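Local atomic coordinates of phosphate-binding protein (Xanthomonas axonopodis pv. citri, PDB entry 5UB3), a protein that probably serves as a periplasmic sensor of the phosphonate-binding family, paired with a diguanylate cyclase, and is bound here to a chloride ion. Residues 51-54 with 55-58; 191-194 with 195-198; 255-259 with 260-264. All blocks are in the same frame, centred on the assembly; numbering follows the deposited sequence.

Interaction 1: residues 51-54 with 55-58; sequences MSSY and LRRG
Ser53 OG meets the side chain of Arg57 one turn further along helix 48-56, and two nitrogens of the guanidinium reach it: NH2 at 2.9 Å from Ser53 OG and NE at 3.0 Å from the same oxygen. The hydroxyl sits at the edge of the guanidinium, only 6° out of its plane, so Arg57 approaches side-on, folded back by a bend at chi3 (-80°). The same bend brings Arg57 NH2 within 3.5 Å of Tyr54 CD1, the ring and guanidinium planes inclined to each other.

Ser52 and Arg56 repeat the pairing more loosely. Arg56 NH1 donates to Ser52 OG over 3.2 Å, with the hydroxyl 24° out of the guanidinium plane. Both arginines lie on the exposed side of the helix.

The other side is the buried one, closed in by helix 67-75. Met51 CG, carried anti to the backbone N, meets Leu55 CD1 at 3.9 Å, the two chains crossing at a slant, and Leu73 touches Met51, Leu55 and Ser52. The helical backbone bonds run regularly, with Leu55 N donating to Met51 O at 2.8 Å and Arg56 N to Ser52 O. At the end of the helix Gly58 turns to positive phi and its N bonds to Leu55 O in a Schellman motif.

Chemically, the helix is two-sided: Met51 and Leu55 pack against Leu73, while each serine hydroxyl accepts from an arginine four residues on. Gripped by two N-H groups, Ser53 OG holds the Arg57 guanidinium in a defined orientation against the last turn, and probably gains some polarisation from that positive charge.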
loop_
_atom_site.group_PDB
_atom_site.type_symbol
_atom_site.label_atom_id
_atom_site.label_comp_id
_atom_site.label_asym_id
_atom_site.label_seq_id
_atom_site.Cartn_x
_atom_site.Cartn_y
_atom_site.Cartn_z
ATOM N N MET A 51 4.973 -12.705 1.461
ATOM C CA MET A 51 4.935 -12.152 2.806
ATOM C C MET A 51 3.913 -12.940 3.626
ATOM O O MET A 51 4.135 -13.247 4.802
ATOM C CB MET A 51 4.549 -10.694 2.772
ATOM C CG MET A 51 4.478 -10.111 4.186
ATOM S SD MET A 51 5.940 -10.294 5.227
ATOM C CE MET A 51 6.864 -8.867 4.689
ATOM N N SER A 52 2.791 -13.281 2.974
ATOM C CA SER A 52 1.798 -14.153 3.605
ATOM C C SER A 52 2.399 -15.477 3.994
ATOM O O SER A 52 2.130 -15.953 5.086
ATOM C CB SER A 52 0.514 -14.318 2.788
ATOM O OG SER A 52 -0.300 -15.365 3.327
ATOM N N SER A 53 3.219 -16.060 3.136
ATOM C CA SER A 53 3.933 -17.281 3.507
ATOM C C SER A 53 4.852 -17.121 4.721
ATOM O O SER A 53 4.804 -17.941 5.652
ATOM C CB SER A 53 4.732 -17.791 2.285
ATOM O OG SER A 53 5.348 -19.006 2.614
ATOM N N TYR A 54 5.655 -16.061 4.734
ATOM C CA TYR A 54 6.457 -15.731 5.912
ATOM C C TYR A 54 5.640 -15.575 7.162
ATOM O O TYR A 54 5.990 -16.120 8.227
ATOM C CB TYR A 54 7.242 -14.426 5.743
ATOM C CG TYR A 54 8.401 -14.454 4.820
ATOM C CD1 TYR A 54 9.061 -15.639 4.502
ATOM C CD2 TYR A 54 8.876 -13.278 4.286
ATOM C CE1 TYR A 54 10.166 -15.646 3.671
ATOM C CE2 TYR A 54 9.960 -13.274 3.444
ATOM C CZ TYR A 54 10.610 -14.475 3.151
ATOM O OH TYR A 54 11.686 -14.495 2.331
ATOM N N LEU A 55 4.577 -14.791 7.052
ATOM C CA LEU A 55 3.720 -14.551 8.215
ATOM C C LEU A 55 3.160 -15.840 8.747
ATOM O O LEU A 55 3.315 -16.117 9.919
ATOM C CB LEU A 55 2.599 -13.582 7.851
ATOM C CG LEU A 55 3.099 -12.124 7.737
ATOM C CD1 LEU A 55 2.016 -11.345 7.009
ATOM C CD2 LEU A 55 3.354 -11.510 9.132
ATOM N N ARG A 56 2.562 -16.634 7.856
ATOM C CA ARG A 56 1.941 -17.928 8.205
ATOM C C ARG A 56 2.984 -18.865 8.831
ATOM O O ARG A 56 2.703 -19.557 9.775
ATOM C CB ARG A 56 1.272 -18.572 6.999
ATOM C CG ARG A 56 0.770 -19.986 7.278
ATOM C CD ARG A 56 -0.181 -20.465 6.221
ATOM N NE ARG A 56 0.487 -20.402 4.901
ATOM C CZ ARG A 56 0.353 -19.429 4.006
ATOM N NH1 ARG A 56 -0.462 -18.435 4.236
ATOM N NH2 ARG A 56 1.055 -19.466 2.845
ATOM N N ARG A 57 4.215 -18.829 8.342
ATOM C CA ARG A 57 5.261 -19.677 8.913
ATOM C C ARG A 57 5.976 -19.077 10.124
ATOM O O ARG A 57 6.882 -19.704 10.648
ATOM C CB ARG A 57 6.245 -20.062 7.827
ATOM C CG ARG A 57 5.633 -21.000 6.792
ATOM C CD ARG A 57 6.688 -21.390 5.794
ATOM N NE ARG A 57 6.881 -20.340 4.805
ATOM C CZ ARG A 57 8.032 -19.779 4.488
ATOM N NH1 ARG A 57 9.147 -20.106 5.119
ATOM N NH2 ARG A 57 8.049 -18.836 3.554
ATOM N N GLY A 58 5.551 -17.907 10.593
ATOM C CA GLY A 58 6.203 -17.268 11.766
ATOM C C GLY A 58 7.570 -16.659 11.486
ATOM O O GLY A 58 8.326 -16.440 12.390
#

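Interaction 2: residues 191-194 with 195-198; sequences HMPP and VFKR
Pro193 CG presses on the ring of Phe196 at CD2, 3.6 Å away, while Pro193 CB touches Val195 CG1 at 3.9 Å; one pyrrolidine ring thus meets two side chains of the short helix 194-197. Met192, in turn, runs at about a right angle to Lys197 and touches its CB and CG, a contact that holds for one of two Met192 conformers and is to that extent doubtful.

In the backbone, Pro193 O takes the N-H of Lys197 at 2.8 Å, a nearly straight bond (170°), and a weaker one from Phe196 N. Pro194 O accepts from Arg198 N at 3.1 Å.

Further out, helix 164-172 packs against the turn: Leu165 touches Pro193, Ala168 touches Met192, and the Phe196 ring stacks with His172. The extended Lys197 chain leads to Asp187, with which its NZ forms a salt bridge, and also makes a cation-pi contact with Trp186, which itself touches Met192.

Pro193 at the N-cap and Pro194 in the first turn are a common way to begin a helix, since first-turn amides need no helical acceptor.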
loop_
_atom_site.group_PDB
_atom_site.type_symbol
_atom_site.label_atom_id
_atom_site.label_comp_id
_atom_site.label_asym_id
_atom_site.label_seq_id
_atom_site.Cartn_x
_atom_site.Cartn_y
_atom_site.Cartn_z
ATOM N N HIS A 191 7.706 10.681 -7.026
ATOM C CA HIS A 191 6.735 9.859 -7.751
ATOM C C HIS A 191 6.088 10.604 -8.911
ATOM O O HIS A 191 5.853 10.019 -9.943
ATOM C CB HIS A 191 5.657 9.353 -6.771
ATOM C CG HIS A 191 6.229 8.567 -5.630
ATOM N ND1 HIS A 191 5.818 8.726 -4.325
ATOM C CD2 HIS A 191 7.223 7.654 -5.603
ATOM C CE1 HIS A 191 6.497 7.902 -3.550
ATOM N NE2 HIS A 191 7.361 7.248 -4.300
ATOM N N MET A 192 5.786 11.887 -8.728
ATOM C CA MET A 192 5.138 12.693 -9.759
ATOM C C MET A 192 5.960 13.968 -9.989
ATOM O O MET A 192 5.604 15.022 -9.460
ATOM C CB MET A 192 3.707 13.001 -9.347
ATOM C CG MET A 192 2.972 14.033 -10.193
ATOM S SD MET A 192 2.555 13.542 -11.886
ATOM C CE MET A 192 1.773 11.970 -11.531
ATOM N N PRO A 193 7.050 13.872 -10.791
ATOM C CA PRO A 193 7.912 15.030 -11.122
ATOM C C PRO A 193 7.108 16.182 -11.674
ATOM O O PRO A 193 6.227 15.997 -12.504
ATOM C CB PRO A 193 8.892 14.512 -12.189
ATOM C CG PRO A 193 8.761 13.048 -12.186
ATOM C CD PRO A 193 7.429 12.695 -11.598
ATOM N N PRO A 194 7.355 17.381 -11.141
ATOM C CA PRO A 194 6.695 18.568 -11.652
ATOM C C PRO A 194 6.693 18.670 -13.188
ATOM O O PRO A 194 5.649 18.951 -13.758
ATOM C CB PRO A 194 7.487 19.696 -10.995
ATOM C CG PRO A 194 7.845 19.105 -9.674
ATOM C CD PRO A 194 8.135 17.652 -9.922
ATOM N N VAL A 195 7.832 18.399 -13.831
ATOM C CA VAL A 195 7.932 18.404 -15.301
ATOM C C VAL A 195 6.851 17.528 -15.954
ATOM O O VAL A 195 6.359 17.878 -16.994
ATOM C CB VAL A 195 9.355 18.020 -15.805
ATOM C CG1 VAL A 195 9.749 16.596 -15.425
ATOM C CG2 VAL A 195 9.474 18.165 -17.305
ATOM N N PHE A 196 6.487 16.391 -15.344
ATOM C CA PHE A 196 5.392 15.561 -15.838
ATOM C C PHE A 196 4.046 16.044 -15.402
ATOM O O PHE A 196 3.140 16.078 -16.208
ATOM C CB PHE A 196 5.502 14.037 -15.479
ATOM C CG PHE A 196 6.767 13.357 -15.942
ATOM C CD1 PHE A 196 7.553 13.862 -16.979
ATOM C CD2 PHE A 196 7.149 12.164 -15.338
ATOM C CE1 PHE A 196 8.715 13.208 -17.346
ATOM C CE2 PHE A 196 8.302 11.500 -15.710
ATOM C CZ PHE A 196 9.085 12.017 -16.716
ATOM N N LYS A 197 3.920 16.370 -14.115
ATOM C CA LYS A 197 2.650 16.747 -13.509
ATOM C C LYS A 197 1.925 17.875 -14.224
ATOM O O LYS A 197 0.708 17.868 -14.351
ATOM C CB LYS A 197 2.900 17.164 -12.052
ATOM C CG LYS A 197 1.637 17.467 -11.268
ATOM C CD LYS A 197 1.986 17.922 -9.866
ATOM C CE LYS A 197 0.716 17.902 -9.064
ATOM N NZ LYS A 197 0.860 18.556 -7.765
ATOM N N ARG A 198 2.684 18.863 -14.655
ATOM C CA ARG A 198 2.104 20.029 -15.334
ATOM C C ARG A 198 1.411 19.642 -16.636
ATOM O O ARG A 198 0.530 20.354 -17.070
ATOM C CB ARG A 198 3.168 21.100 -15.600
ATOM C CG ARG A 198 4.169 20.711 -16.657
ATOM C CD ARG A 198 5.397 21.578 -16.531
ATOM N NE ARG A 198 6.291 21.476 -17.674
ATOM C CZ ARG A 198 7.526 21.976 -17.709
ATOM N NH1 ARG A 198 8.034 22.600 -16.645
ATOM N NH2 ARG A 198 8.283 21.824 -18.778
#

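Interaction 3: residues 255-259 with 260-264; sequences RPLDP and TSRRR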
loop_
_atom_site.group_PDB
_atom_site.type_symbol
_atom_site.label_atom_id
_atom_site.label_comp_id
_atom_site.label_asym_id
_atom_site.label_seq_id
_atom_site.Cartn_x
_atom_site.Cartn_y
_atom_site.Cartn_z
ATOM N N ARG A 255 -3.125 4.628 15.944
ATOM C CA ARG A 255 -4.240 4.623 16.799
ATOM C C ARG A 255 -4.957 3.276 16.857
ATOM O O ARG A 255 -4.780 2.416 15.961
ATOM C CB ARG A 255 -5.130 5.814 16.464
ATOM C CG ARG A 255 -6.001 5.644 15.301
ATOM C CD ARG A 255 -6.651 6.968 14.795
ATOM N NE ARG A 255 -7.465 6.400 13.711
ATOM C CZ ARG A 255 -7.094 6.164 12.440
ATOM N NH1 ARG A 255 -5.913 6.592 11.911
ATOM N NH2 ARG A 255 -7.971 5.499 11.673
ATOM N N PRO A 256 -5.664 3.039 17.979
ATOM C CA PRO A 256 -6.334 1.793 18.145
ATOM C C PRO A 256 -7.380 1.600 17.041
ATOM O O PRO A 256 -7.963 2.574 16.520
ATOM C CB PRO A 256 -7.070 1.965 19.482
ATOM C CG PRO A 256 -6.379 3.032 20.179
ATOM C CD PRO A 256 -5.854 3.936 19.137
ATOM N N LEU A 257 -7.618 0.369 16.713
ATOM C CA LEU A 257 -8.711 0.057 15.865
ATOM C C LEU A 257 -9.973 0.366 16.648
ATOM O O LEU A 257 -9.993 0.321 17.884
ATOM C CB LEU A 257 -8.714 -1.384 15.437
ATOM C CG LEU A 257 -7.796 -1.482 14.168
ATOM C CD1 LEU A 257 -6.385 -1.824 14.559
ATOM C CD2 LEU A 257 -8.324 -2.464 13.186
ATOM N N ASP A 258 -11.004 0.662 15.891
ATOM C CA ASP A 258 -12.280 1.088 16.450
ATOM C C ASP A 258 -13.361 0.663 15.459
ATOM O O ASP A 258 -13.040 0.068 14.396
ATOM C CB ASP A 258 -12.249 2.574 16.837
ATOM C CG ASP A 258 -12.112 3.521 15.653
ATOM O OD1 ASP A 258 -12.723 3.268 14.605
ATOM O OD2 ASP A 258 -11.414 4.549 15.808
ATOM N N PRO A 259 -14.639 0.859 15.826
ATOM C CA PRO A 259 -15.609 0.222 14.953
ATOM C C PRO A 259 -15.563 0.829 13.542
ATOM O O PRO A 259 -15.782 0.102 12.573
ATOM C CB PRO A 259 -16.938 0.444 15.683
ATOM C CG PRO A 259 -16.518 0.507 17.102
ATOM C CD PRO A 259 -15.298 1.384 17.035
ATOM N N THR A 260 -15.230 2.095 13.413
ATOM C CA THR A 260 -15.147 2.726 12.095
ATOM C C THR A 260 -14.020 2.140 11.242
ATOM O O THR A 260 -14.238 1.715 10.114
ATOM C CB THR A 260 -14.987 4.223 12.249
ATOM O OG1 THR A 260 -16.164 4.731 12.901
ATOM C CG2 THR A 260 -14.805 4.934 10.913
ATOM N N SER A 261 -12.817 2.149 11.782
ATOM C CA SER A 261 -11.675 1.643 11.038
ATOM C C SER A 261 -11.882 0.179 10.718
ATOM O O SER A 261 -11.538 -0.288 9.612
ATOM C CB SER A 261 -10.369 1.870 11.810
ATOM O OG SER A 261 -10.385 1.402 13.167
ATOM N N ARG A 262 -12.485 -0.562 11.649
ATOM C CA ARG A 262 -12.818 -1.970 11.345
ATOM C C ARG A 262 -13.782 -2.126 10.177
ATOM O O ARG A 262 -13.604 -3.016 9.355
ATOM C CB ARG A 262 -13.421 -2.713 12.543
ATOM C CG ARG A 262 -12.415 -2.961 13.627
ATOM C CD ARG A 262 -13.063 -3.484 14.894
ATOM N NE ARG A 262 -12.014 -3.632 15.927
ATOM C CZ ARG A 262 -11.962 -3.041 17.136
ATOM N NH1 ARG A 262 -12.940 -2.230 17.551
ATOM N NH2 ARG A 262 -10.932 -3.324 17.960
ATOM N N ARG A 263 -14.820 -1.314 10.166
ATOM C CA ARG A 263 -15.819 -1.293 9.092
ATOM C C ARG A 263 -15.143 -0.872 7.803
ATOM O O ARG A 263 -15.363 -1.468 6.782
ATOM C CB ARG A 263 -16.954 -0.335 9.401
ATOM C CG ARG A 263 -17.959 -0.842 10.448
ATOM C CD ARG A 263 -19.129 0.156 10.749
ATOM N NE ARG A 263 -18.754 1.337 11.550
ATOM C CZ ARG A 263 -18.914 1.510 12.885
ATOM N NH1 ARG A 263 -19.496 0.576 13.694
ATOM N NH2 ARG A 263 -18.455 2.654 13.456
ATOM N N ARG A 264 -14.270 0.111 7.870
ATOM C CA ARG A 264 -13.618 0.577 6.651
ATOM C C ARG A 264 -12.663 -0.454 6.126
ATOM O O ARG A 264 -12.560 -0.624 4.904
ATOM C CB ARG A 264 -12.948 1.922 6.838
ATOM C CG ARG A 264 -13.969 3.022 7.133
ATOM C CD ARG A 264 -13.280 4.332 7.347
ATOM N NE ARG A 264 -12.896 4.952 6.090
ATOM C CZ ARG A 264 -12.012 5.928 5.987
ATOM N NH1 ARG A 264 -11.367 6.357 7.049
ATOM N NH2 ARG A 264 -11.707 6.419 4.780
HETATM O O HOH W 1 -9.120 3.580 14.209
HETATM O O HOH W 2 -9.250 -1.259 19.627
HETATM O O HOH W 3 -15.850 4.642 15.354
#
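Asp258 and Ser261 form a capping box at the start of helix 259-277, each side chain accepting from the other's backbone. Ser261 N donates to Asp258 OD1 at 3.0 Å, nearly straight (172°) and nearly along the carboxylate C-O axis. In return Asp258 N donates to Ser261 OG at 2.9 Å. Both side chains place their first branch between the backbone N and the carbonyl carbon (chi1 66° for Asp258, 51° for Ser261), which turns the two acceptors back toward the amides. The negative carboxylate at the N-terminal end is probably favoured by the helix dipole.

Two backbone bonds start the helix proper: Arg262 N to Asp258 O at 2.9 Å, and Arg263 N to Pro259 O. Among the side chains, Arg263 NH2 bonds to Thr260 OG1 at 3.1 Å.

Water extends the box. Water 1 lies 2.7 Å from Ser261 OG and near Pro256 O and, more weakly, Asp258 OD2, with more acceptors in reach than it has protons to give; Arg255 NE donates weakly to it. Water 2 donates to Leu257 O and weakly accepts from Arg262 NH2.

Van der Waals contact comes from the arginines and Leu257. The extended Arg262 chain crosses Leu257, with CG 4.1 Å from Leu257 CD2, and one face of its guanidinium lies over the Leu257-Asp258 peptide. Leu257 and Ser261 also touch Met84 on strand 79-87, to which Arg255 is joined by backbone hydrogen bonds.

Arg263 bends at chi3, folding back over Pro259, and Pro259 O sits 3.3 Å above the Arg263 guanidinium plane, over its centre.

From the N terminus the three contacts come in series, none nesting in or crossing another, and each is a local turn at a helix end. Interaction 1 closes the C-terminal end of helix 48-56 before strand 62-66 and leans on helix 67-75. Interaction 2 opens helix 194-197, after the loop from helix 183-186, and sets it on helix 164-172. Interaction 3 turns the chain from strand 251-255 into helix 259-277, beside strand 79-87. Interaction 2 lies across the chain's centre from both others, its centre 37 Å from that of interaction 1, whereas the centres of interactions 1 and 3 are 24 Å apart.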